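Tyrosine--tRNA ligase (PDB 2CYC) is a homodimeric class I synthetase that probably charges tRNA(Tyr) with tyrosine in two steps, by way of tyrosyl-AMP. Local coordinates at residues G187-K192 / Q249-K254; W78-L83 / T151-Q156. One frame throughout, in Å; residues are numbered along the deposited sequence.

Contact 1: G187-K192 / Q249-K254; sequences GMDQRK and QMKMSK. With TYR (tyrosine), chain C.
Asp189 and Lys251 form a salt bridge, and it carries nearly all of this contact. Lys251 NZ donates to Asp189 OD2 at 2.9 Å, on the anti lone pair, away from OD1. The lysine reaches it as an extended chain beyond CG. Asp189 CG stands between its own backbone N and carbonyl carbon (chi1 54°), which brings OD2 to Lys251 NZ while OD1 meets the Gln190 amide.

Water supplies a second link. Water 1 donates to Asp189 OD2 at 2.8 Å and lies 3.1 Å from Ser253 OG. Ser253 OG is also hydrogen-bonded to His47.

The Gln190 amide links the aspartate to the substrate by hydrogen bonds. Gln190 NE2 donates to Asp189 OD1 at 3.1 Å, a nearly straight bond (165°). It comes from above the carboxylate plane, while OD1 stays close to the plane of the amide. At the other end of that amide, Gln190 OE1 accepts from the amino N of the bound tyrosine at 2.7 Å. Losing the carboxylate to an alanine here is likely to leave the Lys251 ammonium without its mate and to take from the Gln190 amide one of its bonds, though Ile152 and Gln172 would still hold it.

Lys251 opens the KMSKS motif just after helix 240-250. The bridge thus joins this signature loop of class I synthetases to the 3-10 turn 188-190 that follows strand 183-187, at the tyrosine site of the Rossmann-type catalytic domain.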
loop_
_atom_site.group_PDB
_atom_site.type_symbol
_atom_site.label_atom_id
_atom_site.label_comp_id
_atom_site.label_asym_id
_atom_site.label_seq_id
_atom_site.Cartn_x
_atom_site.Cartn_y
_atom_site.Cartn_z
ATOM N N GLY A 187 6.221 -17.695 -14.011
ATOM C CA GLY A 187 7.202 -18.723 -13.740
ATOM C C GLY A 187 6.882 -19.174 -12.318
ATOM O O GLY A 187 6.245 -18.430 -11.562
ATOM N N MET A 188 7.315 -20.379 -11.958
ATOM C CA MET A 188 7.077 -20.965 -10.635
ATOM C C MET A 188 7.397 -20.102 -9.417
ATOM O O MET A 188 6.764 -20.268 -8.376
ATOM C CB MET A 188 7.843 -22.288 -10.501
ATOM C CG MET A 188 7.107 -23.507 -11.026
ATOM S SD MET A 188 5.624 -23.899 -10.077
ATOM C CE MET A 188 6.304 -24.655 -8.608
ATOM N N ASP A 189 8.362 -19.191 -9.532
ATOM C CA ASP A 189 8.724 -18.351 -8.394
ATOM C C ASP A 189 7.713 -17.259 -8.058
ATOM O O ASP A 189 7.869 -16.537 -7.072
ATOM C CB ASP A 189 10.128 -17.736 -8.579
ATOM C CG ASP A 189 10.294 -16.979 -9.896
ATOM O OD1 ASP A 189 9.312 -16.773 -10.634
ATOM O OD2 ASP A 189 11.439 -16.580 -10.194
ATOM N N GLN A 190 6.673 -17.138 -8.873
ATOM C CA GLN A 190 5.639 -16.144 -8.625
ATOM C C GLN A 190 4.393 -16.785 -8.022
ATOM O O GLN A 190 3.427 -16.087 -7.740
ATOM C CB GLN A 190 5.227 -15.472 -9.936
ATOM C CG GLN A 190 6.367 -14.826 -10.696
ATOM C CD GLN A 190 7.056 -13.785 -9.867
ATOM O OE1 GLN A 190 6.439 -12.802 -9.443
ATOM N NE2 GLN A 190 8.344 -13.989 -9.621
ATOM N N ARG A 191 4.416 -18.103 -7.818
ATOM C CA ARG A 191 3.231 -18.820 -7.330
ATOM C C ARG A 191 2.586 -18.303 -6.056
ATOM O O ARG A 191 1.367 -18.405 -5.891
ATOM C CB ARG A 191 3.525 -20.328 -7.192
ATOM C CG ARG A 191 4.363 -20.725 -5.975
ATOM C CD ARG A 191 4.669 -22.218 -6.023
ATOM N NE ARG A 191 3.449 -23.021 -6.036
ATOM C CZ ARG A 191 2.726 -23.294 -4.954
ATOM N NH1 ARG A 191 1.626 -24.027 -5.060
ATOM N NH2 ARG A 191 3.113 -22.843 -3.763
ATOM N N LYS A 192 3.379 -17.739 -5.154
ATOM C CA LYS A 192 2.809 -17.223 -3.917
ATOM C C LYS A 192 1.744 -16.167 -4.168
ATOM O O LYS A 192 0.711 -16.149 -3.496
ATOM C CB LYS A 192 3.901 -16.636 -3.026
ATOM C CG LYS A 192 4.733 -17.686 -2.307
ATOM C CD LYS A 192 5.856 -17.018 -1.534
ATOM C CE LYS A 192 6.739 -18.042 -0.844
ATOM N NZ LYS A 192 7.828 -17.344 -0.103
ATOM N N GLN A 249 18.367 -20.865 -6.327
ATOM C CA GLN A 249 19.475 -19.919 -6.385
ATOM C C GLN A 249 20.143 -19.868 -7.757
ATOM O O GLN A 249 20.631 -18.816 -8.184
ATOM C CB GLN A 249 20.531 -20.293 -5.345
ATOM C CG GLN A 249 20.071 -20.153 -3.901
ATOM C CD GLN A 249 20.988 -20.884 -2.936
ATOM O OE1 GLN A 249 22.212 -20.791 -3.035
ATOM N NE2 GLN A 249 20.398 -21.612 -1.993
ATOM N N MET A 250 20.157 -21.009 -8.439
ATOM C CA MET A 250 20.809 -21.124 -9.736
ATOM C C MET A 250 19.968 -20.767 -10.966
ATOM O O MET A 250 20.490 -20.762 -12.088
ATOM C CB MET A 250 21.375 -22.541 -9.887
ATOM C CG MET A 250 22.406 -22.910 -8.814
ATOM S SD MET A 250 23.884 -21.870 -8.890
ATOM C CE MET A 250 23.457 -20.543 -7.755
ATOM N N LYS A 251 18.685 -20.459 -10.769
ATOM C CA LYS A 251 17.823 -20.106 -11.901
ATOM C C LYS A 251 18.448 -18.945 -12.688
ATOM O O LYS A 251 19.009 -18.012 -12.109
ATOM C CB LYS A 251 16.413 -19.740 -11.417
ATOM C CG LYS A 251 16.323 -18.499 -10.548
ATOM C CD LYS A 251 14.935 -18.386 -9.933
ATOM C CE LYS A 251 14.775 -17.115 -9.119
ATOM N NZ LYS A 251 13.534 -17.158 -8.291
ATOM N N MET A 252 18.350 -19.022 -14.012
ATOM C CA MET A 252 18.929 -18.022 -14.900
ATOM C C MET A 252 18.648 -16.550 -14.588
ATOM O O MET A 252 19.479 -15.690 -14.892
ATOM C CB MET A 252 18.531 -18.334 -16.341
ATOM C CG MET A 252 19.160 -17.409 -17.371
ATOM S SD MET A 252 19.640 -18.317 -18.860
ATOM C CE MET A 252 18.042 -19.022 -19.320
ATOM N N SER A 253 17.498 -16.240 -13.998
ATOM C CA SER A 253 17.199 -14.841 -13.664
ATOM C C SER A 253 18.175 -14.269 -12.639
ATOM O O SER A 253 18.279 -13.055 -12.480
ATOM C CB SER A 253 15.772 -14.691 -13.128
ATOM O OG SER A 253 14.850 -14.607 -14.197
ATOM N N LYS A 254 18.896 -15.142 -11.948
ATOM C CA LYS A 254 19.855 -14.689 -10.954
ATOM C C LYS A 254 21.313 -14.849 -11.387
ATOM O O LYS A 254 22.225 -14.449 -10.659
ATOM C CB LYS A 254 19.611 -15.422 -9.632
ATOM C CG LYS A 254 18.385 -14.900 -8.888
ATOM C CD LYS A 254 18.293 -15.459 -7.474
ATOM C CE LYS A 254 17.344 -14.625 -6.606
ATOM N NZ LYS A 254 15.951 -14.567 -7.142
HETATM N N TYR C . 6.844 -10.150 -9.973
HETATM C CA TYR C . 7.108 -10.457 -11.411
HETATM C C TYR C . 8.589 -10.763 -11.628
HETATM O O TYR C . 9.381 -10.557 -10.682
HETATM C CB TYR C . 6.685 -9.270 -12.291
HETATM C CG TYR C . 5.195 -8.990 -12.254
HETATM C CD1 TYR C . 4.273 -9.947 -12.679
HETATM C CD2 TYR C . 4.705 -7.764 -11.796
HETATM C CE1 TYR C . 2.891 -9.691 -12.641
HETATM C CE2 TYR C . 3.337 -7.496 -11.764
HETATM C CZ TYR C . 2.435 -8.460 -12.182
HETATM O OH TYR C . 1.078 -8.190 -12.133
HETATM O OXT TYR C . 8.940 -11.199 -12.741
HETATM O O HOH W 1 12.807 -16.314 -12.592
#

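Contact 2: W78-L83 / T151-Q156; sequences WINDKL and TIMGRQ
Asn80 meets both Met153 and Arg155 through its side-chain amide. With CG roughly anti to the backbone N (chi1 -152°), the amide reaches the 151-156 loop. Asn80 CG lies 3.9 Å from Met153 O. The two ends of the amide then serve different partners.

OD1 faces Arg155. Asn80 OD1 is modelled 2.3 Å from Arg155 NE, too short to trust in detail, near the guanidinium plane and at its edge. The amide and guanidinium planes are steeply turned, 70° apart. Met153 SD packs beside Asn80 OD1 at 3.9 Å.

Asn80 ND2, the other branch, donates to Met153 O at 3.0 Å, in the carbonyl plane and on a lone pair. ND2 is also bonded to Glu41.

The guanidinium grips the Asn80 backbone as well. Arg155 NH2 donates to Asn80 O at 3.0 Å, from above the carbonyl plane. Water 2 accepts from Arg155 NH2 and donates to Asp81 OD2. The direct Asp81-Arg155 salt bridge is long and a matter of charge alone, with no N-H aimed at the carboxylate. Asp81 OD2 is more strongly paired with Lys165 by a salt bridge, and OD1 pairs with Lys139 of the second subunit.

Asp81, with positive phi, is the C-prime residue of the Schellman motif that ends helix 74-79. The contact thus joins the end of that helix to the loop between helices 143-148 and 164-178. Met153 and Arg155 also pack on helix 164-178, through Tyr168 and Lys165.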
loop_
_atom_site.group_PDB
_atom_site.type_symbol
_atom_site.label_atom_id
_atom_site.label_comp_id
_atom_site.label_asym_id
_atom_site.label_seq_id
_atom_site.Cartn_x
_atom_site.Cartn_y
_atom_site.Cartn_z
ATOM N N TRP A 78 10.123 0.020 -10.770
ATOM C CA TRP A 78 10.572 1.256 -10.136
ATOM C C TRP A 78 10.658 1.000 -8.624
ATOM O O TRP A 78 11.650 1.335 -7.969
ATOM C CB TRP A 78 9.565 2.363 -10.470
ATOM C CG TRP A 78 9.561 3.569 -9.565
ATOM C CD1 TRP A 78 10.649 4.252 -9.086
ATOM C CD2 TRP A 78 8.403 4.254 -9.064
ATOM N NE1 TRP A 78 10.235 5.322 -8.319
ATOM C CE2 TRP A 78 8.864 5.346 -8.288
ATOM C CE3 TRP A 78 7.015 4.050 -9.200
ATOM C CZ2 TRP A 78 7.985 6.236 -7.640
ATOM C CZ3 TRP A 78 6.139 4.932 -8.561
ATOM C CH2 TRP A 78 6.632 6.017 -7.785
ATOM N N ILE A 79 9.613 0.382 -8.085
ATOM C CA ILE A 79 9.549 0.044 -6.668
ATOM C C ILE A 79 10.674 -0.917 -6.306
ATOM O O ILE A 79 11.305 -0.796 -5.250
ATOM C CB ILE A 79 8.205 -0.639 -6.333
ATOM C CG1 ILE A 79 7.092 0.411 -6.289
ATOM C CG2 ILE A 79 8.319 -1.420 -5.026
ATOM C CD1 ILE A 79 5.705 -0.193 -6.093
ATOM N N ASN A 80 10.930 -1.868 -7.199
ATOM C CA ASN A 80 11.958 -2.861 -6.947
ATOM C C ASN A 80 13.372 -2.407 -7.315
ATOM O O ASN A 80 14.280 -3.223 -7.440
ATOM C CB ASN A 80 11.603 -4.174 -7.665
ATOM C CG ASN A 80 12.182 -5.383 -6.959
ATOM O OD1 ASN A 80 12.582 -5.288 -5.798
ATOM N ND2 ASN A 80 12.218 -6.526 -7.642
ATOM N N ASP A 81 13.543 -1.098 -7.480
ATOM C CA ASP A 81 14.836 -0.490 -7.804
ATOM C C ASP A 81 15.540 -0.966 -9.076
ATOM O O ASP A 81 16.764 -1.042 -9.110
ATOM C CB ASP A 81 15.799 -0.651 -6.624
ATOM C CG ASP A 81 15.265 -0.023 -5.352
ATOM O OD1 ASP A 81 14.812 1.142 -5.408
ATOM O OD2 ASP A 81 15.303 -0.691 -4.298
ATOM N N LYS A 82 14.789 -1.265 -10.128
ATOM C CA LYS A 82 15.431 -1.716 -11.356
ATOM C C LYS A 82 15.883 -0.521 -12.166
ATOM O O LYS A 82 15.305 0.565 -12.061
ATOM C CB LYS A 82 14.475 -2.575 -12.187
ATOM C CG LYS A 82 14.036 -3.851 -11.490
ATOM C CD LYS A 82 15.228 -4.630 -10.956
ATOM C CE LYS A 82 14.781 -5.955 -10.372
ATOM N NZ LYS A 82 15.889 -6.590 -9.614
ATOM N N LEU A 83 16.920 -0.721 -12.974
ATOM C CA LEU A 83 17.432 0.353 -13.797
ATOM C C LEU A 83 17.607 1.595 -12.934
ATOM O O LEU A 83 17.147 2.687 -13.280
ATOM C CB LEU A 83 16.468 0.613 -14.970
ATOM C CG LEU A 83 16.508 -0.494 -16.046
ATOM C CD1 LEU A 83 15.346 -0.380 -17.037
ATOM C CD2 LEU A 83 17.845 -0.394 -16.787
ATOM N N THR A 151 9.402 -12.792 -1.731
ATOM C CA THR A 151 10.321 -13.530 -2.588
ATOM C C THR A 151 9.950 -13.455 -4.078
ATOM O O THR A 151 10.809 -13.666 -4.936
ATOM C CB THR A 151 10.403 -15.028 -2.161
ATOM O OG1 THR A 151 9.114 -15.640 -2.289
ATOM C CG2 THR A 151 10.872 -15.146 -0.705
ATOM N N ILE A 152 8.686 -13.151 -4.393
ATOM C CA ILE A 152 8.288 -13.076 -5.795
ATOM C C ILE A 152 9.046 -11.970 -6.525
ATOM O O ILE A 152 9.111 -11.970 -7.760
ATOM C CB ILE A 152 6.745 -12.854 -5.989
ATOM C CG1 ILE A 152 6.318 -11.490 -5.442
ATOM C CG2 ILE A 152 5.962 -13.987 -5.321
ATOM C CD1 ILE A 152 4.817 -11.206 -5.612
ATOM N N MET A 153 9.622 -11.029 -5.780
ATOM C CA MET A 153 10.366 -9.959 -6.430
ATOM C C MET A 153 11.866 -10.153 -6.280
ATOM O O MET A 153 12.656 -9.224 -6.478
ATOM C CB MET A 153 9.919 -8.579 -5.928
ATOM C CG MET A 153 10.324 -8.177 -4.533
ATOM S SD MET A 153 9.387 -6.662 -4.056
ATOM C CE MET A 153 8.106 -7.399 -3.301
ATOM N N GLY A 154 12.239 -11.387 -5.947
ATOM C CA GLY A 154 13.635 -11.747 -5.798
ATOM C C GLY A 154 14.304 -11.223 -4.546
ATOM O O GLY A 154 15.521 -11.074 -4.516
ATOM N N ARG A 155 13.516 -10.948 -3.513
ATOM C CA ARG A 155 14.057 -10.438 -2.255
ATOM C C ARG A 155 13.657 -11.271 -1.058
ATOM O O ARG A 155 12.756 -12.112 -1.130
ATOM C CB ARG A 155 13.575 -9.011 -1.998
ATOM C CG ARG A 155 14.182 -7.998 -2.914
ATOM C CD ARG A 155 13.414 -6.706 -2.884
ATOM N NE ARG A 155 13.905 -5.832 -3.935
ATOM C CZ ARG A 155 15.078 -5.214 -3.905
ATOM N NH1 ARG A 155 15.878 -5.370 -2.860
ATOM N NH2 ARG A 155 15.457 -4.456 -4.926
ATOM N N GLN A 156 14.346 -11.014 0.046
ATOM C CA GLN A 156 14.070 -11.670 1.308
ATOM C C GLN A 156 13.767 -10.523 2.265
ATOM O O GLN A 156 14.232 -9.401 2.057
ATOM C CB GLN A 156 15.291 -12.459 1.789
ATOM C CG GLN A 156 15.635 -13.664 0.930
ATOM C CD GLN A 156 14.433 -14.563 0.661
ATOM O OE1 GLN A 156 13.682 -14.913 1.576
ATOM N NE2 GLN A 156 14.254 -14.947 -0.600
HETATM O O HOH W 2 17.110 -2.418 -3.811
HETATM O O HOH W 3 15.254 -8.100 -6.733
#

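Contact 1 and contact 2 both border the tyrosine pocket, their centres about 13 Å apart. Both segments of contact 2 precede those of contact 1 along the chain. They meet through residues 151-154. Gln190 NE2 probably donates to Ile152 O at 2.9 Å, and Lys192 NZ to Thr151 OG1 at 3.1 Å. Asp189 O packs on Ile152 CG2 at 3.6 Å. Gln190 and Ile152 both line the pocket, and the Met153 side chain comes within about 5 Å of the bound tyrosine, nearest atoms. Lys254 of the KMSKS motif, which probably binds ATP, brings NZ to 3.9 Å from Gly154 CA.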